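Local coordinates for protein 2,3-dihydroxy-2,3-dihydrophenylpropionate dehydrogenase (Pseudomonas sp. MC1, PDB 5XTF) that oxidises naphthalene cis-dihydrodiol to 1,2-dihydroxynaphthalene with NAD(+) as hydride acceptor, as a tetrameric short-chain dehydrogenase/reductase of aromatic hydrocarbon catabolism, at residues Asn65-Asp77 with Glu85-His97. Numbering follows the deposited sequence.
Sequences NEFKDALEIVVGD and EKLIKQTIDRFGH
In the Rossmann fold of this short-chain dehydrogenase, Glu72 and Val74 of edge strand 72-75 pack on Leu87, Gln90, Arg94 and Phe95 of the helix that follows it. Strand and helix run nearly antiparallel, at 162°, with axes 8.5 Å apart. The polar end centres on Arg94, whose guanidinium, near the C-terminal end of the helix, reaches the loop leading into the strand. Arg94 NH2 donates to Asp69 O at 2.8 Å, close to the guanidinium plane. Arg94 NH1 makes the salt bridge to Glu72 OE1 (2.9 Å), lying in that plane, and also bonds Leu71 O at 3.1 Å from above the carbonyl plane. Carboxylate and guanidinium stand almost perpendicular, 88° apart, and the three acceptors together fix the rotation of the arginine. Its CG lies over the centre of the Phe95 ring, while the ring directs its edge at Ala70 O, 3.6 Å from Phe95 CZ. This is the beta-alpha step leading from the outer strand back across the sheet toward strand 100-103; helix 57-67 covers the other face of 72-75. Glu72 lays its chain across Gln90, Glu72 CG 3.7 Å from Gln90 CB, because chi1 (-166°) swings CG away from the backbone N and the chain bends at chi2. Replacing Glu72 by alanine would probably cost Arg94 its charged mate and open a gap beside Gln90. Further along, Val74 CG2 meets Leu87 CD1 at 4.2 Å and Val74 CG1 touches Lys86 CE. Beyond the strand the chain continues through Gly76 to Asp77, an NAD(+)-binding residue, although no coenzyme is bound to this chain.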
loop_
_atom_site.group_PDB
_atom_site.type_symbol
_atom_site.label_atom_id
_atom_site.label_comp_id
_atom_site.label_asym_id
_atom_site.label_seq_id
_atom_site.Cartn_x
_atom_site.Cartn_y
_atom_site.Cartn_z
ATOM N N ASN B 65 -26.537 2.307 33.780
ATOM C CA ASN B 65 -26.614 1.096 34.586
ATOM C C ASN B 65 -25.235 0.586 34.970
ATOM O O ASN B 65 -25.075 -0.026 36.027
ATOM C CB ASN B 65 -27.352 -0.009 33.834
ATOM C CG ASN B 65 -28.796 0.323 33.562
ATOM O OD1 ASN B 65 -29.328 1.324 34.040
ATOM N ND2 ASN B 65 -29.448 -0.534 32.793
ATOM N N GLU B 66 -24.232 0.804 34.119
ATOM C CA GLU B 66 -22.912 0.270 34.425
ATOM C C GLU B 66 -22.047 1.283 35.157
ATOM O O GLU B 66 -21.359 0.925 36.114
ATOM C CB GLU B 66 -22.210 -0.203 33.138
ATOM C CG GLU B 66 -20.821 -0.843 33.370
ATOM C CD GLU B 66 -20.322 -1.722 32.189
ATOM O OE1 GLU B 66 -21.109 -2.076 31.273
ATOM O OE2 GLU B 66 -19.120 -2.079 32.195
ATOM N N PHE B 67 -22.084 2.549 34.752
ATOM C CA PHE B 67 -21.125 3.523 35.248
ATOM C C PHE B 67 -21.757 4.633 36.062
ATOM O O PHE B 67 -21.041 5.565 36.459
ATOM C CB PHE B 67 -20.339 4.147 34.087
ATOM C CG PHE B 67 -19.516 3.160 33.320
ATOM C CD1 PHE B 67 -18.317 2.707 33.829
ATOM C CD2 PHE B 67 -19.943 2.684 32.097
ATOM C CE1 PHE B 67 -17.557 1.788 33.138
ATOM C CE2 PHE B 67 -19.186 1.769 31.398
ATOM C CZ PHE B 67 -17.990 1.318 31.926
ATOM N N LYS B 68 -23.071 4.576 36.301
ATOM C CA LYS B 68 -23.772 5.579 37.095
ATOM C C LYS B 68 -23.636 6.952 36.462
ATOM O O LYS B 68 -24.194 7.210 35.395
ATOM C CB LYS B 68 -23.248 5.599 38.540
ATOM C CG LYS B 68 -23.589 4.336 39.300
ATOM C CD LYS B 68 -22.696 4.103 40.507
ATOM C CE LYS B 68 -22.967 2.727 41.117
ATOM N NZ LYS B 68 -22.024 2.383 42.224
ATOM N N ASP B 69 -22.898 7.843 37.119
ATOM C CA ASP B 69 -22.708 9.202 36.629
ATOM C C ASP B 69 -21.245 9.545 36.418
ATOM O O ASP B 69 -20.918 10.729 36.249
ATOM C CB ASP B 69 -23.345 10.201 37.596
ATOM C CG ASP B 69 -24.757 10.538 37.211
ATOM O OD1 ASP B 69 -25.031 10.609 35.986
ATOM O OD2 ASP B 69 -25.589 10.716 38.128
ATOM N N ALA B 70 -20.354 8.541 36.434
ATOM C CA ALA B 70 -18.938 8.805 36.191
ATOM C C ALA B 70 -18.684 9.310 34.765
ATOM O O ALA B 70 -17.707 10.037 34.538
ATOM C CB ALA B 70 -18.110 7.553 36.485
ATOM N N LEU B 71 -19.547 8.963 33.806
ATOM C CA LEU B 71 -19.359 9.389 32.428
ATOM C C LEU B 71 -20.085 10.699 32.174
ATOM O O LEU B 71 -20.998 11.093 32.901
ATOM C CB LEU B 71 -19.868 8.342 31.435
ATOM C CG LEU B 71 -19.376 6.918 31.646
ATOM C CD1 LEU B 71 -19.958 6.013 30.593
ATOM C CD2 LEU B 71 -17.858 6.852 31.651
ATOM N N GLU B 72 -19.653 11.379 31.127
ATOM C CA GLU B 72 -20.401 12.476 30.544
ATOM C C GLU B 72 -20.975 11.935 29.248
ATOM O O GLU B 72 -20.226 11.427 28.411
ATOM C CB GLU B 72 -19.500 13.684 30.298
ATOM C CG GLU B 72 -20.238 14.978 30.015
ATOM C CD GLU B 72 -21.113 15.431 31.189
ATOM O OE1 GLU B 72 -20.726 15.219 32.364
ATOM O OE2 GLU B 72 -22.186 16.010 30.935
ATOM N N ILE B 73 -22.290 12.001 29.095
ATOM C CA ILE B 73 -22.980 11.349 27.989
ATOM C C ILE B 73 -23.818 12.380 27.252
ATOM O O ILE B 73 -24.526 13.176 27.873
ATOM C CB ILE B 73 -23.852 10.174 28.472
ATOM C CG1 ILE B 73 -22.992 9.147 29.216
ATOM C CG2 ILE B 73 -24.600 9.527 27.302
ATOM C CD1 ILE B 73 -23.781 8.025 29.890
ATOM N N VAL B 74 -23.707 12.384 25.932
ATOM C CA VAL B 74 -24.556 13.173 25.052
ATOM C C VAL B 74 -25.283 12.191 24.145
ATOM O O VAL B 74 -24.654 11.281 23.587
ATOM C CB VAL B 74 -23.742 14.182 24.219
ATOM C CG1 VAL B 74 -24.616 14.835 23.184
ATOM C CG2 VAL B 74 -23.084 15.220 25.110
ATOM N N VAL B 75 -26.601 12.351 24.030
ATOM C CA VAL B 75 -27.429 11.542 23.142
ATOM C C VAL B 75 -27.732 12.369 21.902
ATOM O O VAL B 75 -28.228 13.498 22.023
ATOM C CB VAL B 75 -28.741 11.117 23.824
ATOM C CG1 VAL B 75 -29.629 10.406 22.816
ATOM C CG2 VAL B 75 -28.489 10.257 25.072
ATOM N N GLY B 76 -27.469 11.817 20.721
ATOM C CA GLY B 76 -27.785 12.526 19.500
ATOM C C GLY B 76 -27.056 11.952 18.299
ATOM O O GLY B 76 -26.443 10.889 18.364
ATOM N N ASP B 77 -27.123 12.705 17.207
ATOM C CA ASP B 77 -26.712 12.248 15.880
ATOM C C ASP B 77 -25.366 12.866 15.517
ATOM O O ASP B 77 -25.218 14.097 15.531
ATOM C CB ASP B 77 -27.776 12.617 14.853
ATOM C CG ASP B 77 -27.541 11.979 13.513
ATOM O OD1 ASP B 77 -26.371 11.816 13.098
ATOM O OD2 ASP B 77 -28.542 11.643 12.862
ATOM N N GLU B 85 -20.018 19.571 18.855
ATOM C CA GLU B 85 -19.598 20.665 19.723
ATOM C C GLU B 85 -20.101 20.456 21.148
ATOM O O GLU B 85 -19.357 20.648 22.120
ATOM C CB GLU B 85 -20.096 21.988 19.148
ATOM C CG GLU B 85 -19.392 22.362 17.851
ATOM C CD GLU B 85 -20.025 23.555 17.147
ATOM O OE1 GLU B 85 -21.266 23.726 17.242
ATOM O OE2 GLU B 85 -19.275 24.331 16.517
ATOM N N LYS B 86 -21.353 20.024 21.288
ATOM C CA LYS B 86 -21.923 19.761 22.604
ATOM C C LYS B 86 -21.124 18.697 23.347
ATOM O O LYS B 86 -20.758 18.884 24.516
ATOM C CB LYS B 86 -23.381 19.345 22.438
ATOM C CG LYS B 86 -24.199 19.235 23.714
ATOM C CD LYS B 86 -25.646 18.957 23.295
ATOM C CE LYS B 86 -26.435 18.166 24.320
ATOM N NZ LYS B 86 -25.966 18.484 25.672
ATOM N N LEU B 87 -20.817 17.586 22.664
ATOM C CA LEU B 87 -19.987 16.532 23.253
ATOM C C LEU B 87 -18.685 17.097 23.803
ATOM O O LEU B 87 -18.326 16.863 24.965
ATOM C CB LEU B 87 -19.692 15.451 22.215
ATOM C CG LEU B 87 -18.831 14.259 22.651
ATOM C CD1 LEU B 87 -19.624 13.341 23.518
ATOM C CD2 LEU B 87 -18.287 13.489 21.430
ATOM N N ILE B 88 -17.973 17.871 22.986
ATOM C CA ILE B 88 -16.732 18.470 23.458
ATOM C C ILE B 88 -17.006 19.421 24.622
ATOM O O ILE B 88 -16.358 19.343 25.670
ATOM C CB ILE B 88 -16.002 19.181 22.310
ATOM C CG1 ILE B 88 -15.766 18.199 21.149
ATOM C CG2 ILE B 88 -14.692 19.785 22.812
ATOM C CD1 ILE B 88 -15.163 16.860 21.563
ATOM N N LYS B 89 -17.964 20.338 24.449
ATOM C CA LYS B 89 -18.195 21.359 25.466
ATOM C C LYS B 89 -18.499 20.726 26.826
ATOM O O LYS B 89 -17.933 21.123 27.853
ATOM C CB LYS B 89 -19.319 22.294 25.026
ATOM C CG LYS B 89 -19.453 23.522 25.920
ATOM C CD LYS B 89 -20.646 24.398 25.532
ATOM C CE LYS B 89 -20.517 25.789 26.157
ATOM N NZ LYS B 89 -20.224 25.744 27.629
ATOM N N GLN B 90 -19.360 19.707 26.843
ATOM C CA GLN B 90 -19.645 19.025 28.102
ATOM C C GLN B 90 -18.412 18.334 28.650
ATOM O O GLN B 90 -18.240 18.245 29.877
ATOM C CB GLN B 90 -20.754 17.997 27.910
ATOM C CG GLN B 90 -22.148 18.581 27.794
ATOM C CD GLN B 90 -23.222 17.533 28.033
ATOM O OE1 GLN B 90 -22.976 16.484 28.624
ATOM N NE2 GLN B 90 -24.434 17.847 27.648
ATOM N N THR B 91 -17.560 17.807 27.765
ATOM C CA THR B 91 -16.357 17.134 28.236
ATOM C C THR B 91 -15.470 18.103 29.012
ATOM O O THR B 91 -15.004 17.792 30.117
ATOM C CB THR B 91 -15.588 16.517 27.059
ATOM O OG1 THR B 91 -16.400 15.539 26.390
ATOM C CG2 THR B 91 -14.329 15.845 27.565
ATOM N N ILE B 92 -15.261 19.297 28.457
ATOM C CA ILE B 92 -14.395 20.293 29.074
ATOM C C ILE B 92 -14.990 20.773 30.393
ATOM O O ILE B 92 -14.295 20.858 31.412
ATOM C CB ILE B 92 -14.169 21.463 28.100
ATOM C CG1 ILE B 92 -13.621 20.930 26.774
ATOM C CG2 ILE B 92 -13.240 22.498 28.710
ATOM C CD1 ILE B 92 -12.389 20.015 26.928
ATOM N N ASP B 93 -16.292 21.081 30.389
ATOM C CA ASP B 93 -16.956 21.569 31.594
ATOM C C ASP B 93 -16.951 20.521 32.690
ATOM O O ASP B 93 -16.738 20.839 33.862
ATOM C CB ASP B 93 -18.383 21.988 31.265
ATOM C CG ASP B 93 -18.428 23.211 30.372
ATOM O OD1 ASP B 93 -17.414 23.953 30.328
ATOM O OD2 ASP B 93 -19.478 23.443 29.730
ATOM N N ARG B 94 -17.152 19.264 32.326
ATOM C CA ARG B 94 -17.141 18.206 33.319
ATOM C C ARG B 94 -15.722 17.813 33.714
ATOM O O ARG B 94 -15.462 17.525 34.888
ATOM C CB ARG B 94 -17.903 16.998 32.786
ATOM C CG ARG B 94 -17.825 15.798 33.687
ATOM C CD ARG B 94 -18.739 15.977 34.863
ATOM N NE ARG B 94 -18.610 14.867 35.794
ATOM C CZ ARG B 94 -19.249 13.712 35.655
ATOM N NH1 ARG B 94 -20.054 13.521 34.610
ATOM N NH2 ARG B 94 -19.081 12.753 36.560
ATOM N N PHE B 95 -14.782 17.789 32.764
ATOM C CA PHE B 95 -13.453 17.268 33.058
ATOM C C PHE B 95 -12.315 18.262 32.861
ATOM O O PHE B 95 -11.180 17.948 33.236
ATOM C CB PHE B 95 -13.170 16.014 32.210
ATOM C CG PHE B 95 -14.112 14.866 32.489
ATOM C CD1 PHE B 95 -14.211 14.323 33.767
ATOM C CD2 PHE B 95 -14.885 14.324 31.469
ATOM C CE1 PHE B 95 -15.082 13.264 34.026
ATOM C CE2 PHE B 95 -15.747 13.267 31.712
ATOM C CZ PHE B 95 -15.854 12.735 32.991
ATOM N N GLY B 96 -12.558 19.433 32.287
ATOM C CA GLY B 96 -11.524 20.457 32.242
ATOM C C GLY B 96 -10.690 20.543 30.988
ATOM O O GLY B 96 -10.379 21.642 30.525
ATOM N N HIS B 97 -10.323 19.399 30.422
ATOM C CA HIS B 97 -9.511 19.348 29.211
ATOM C C HIS B 97 -9.900 18.092 28.435
ATOM O O HIS B 97 -10.722 17.290 28.884
ATOM C CB HIS B 97 -8.012 19.357 29.553
ATOM C CG HIS B 97 -7.571 18.135 30.295
ATOM N ND1 HIS B 97 -7.661 18.023 31.665
ATOM C CD2 HIS B 97 -7.091 16.946 29.852
ATOM C CE1 HIS B 97 -7.237 16.828 32.036
ATOM N NE2 HIS B 97 -6.887 16.152 30.956
#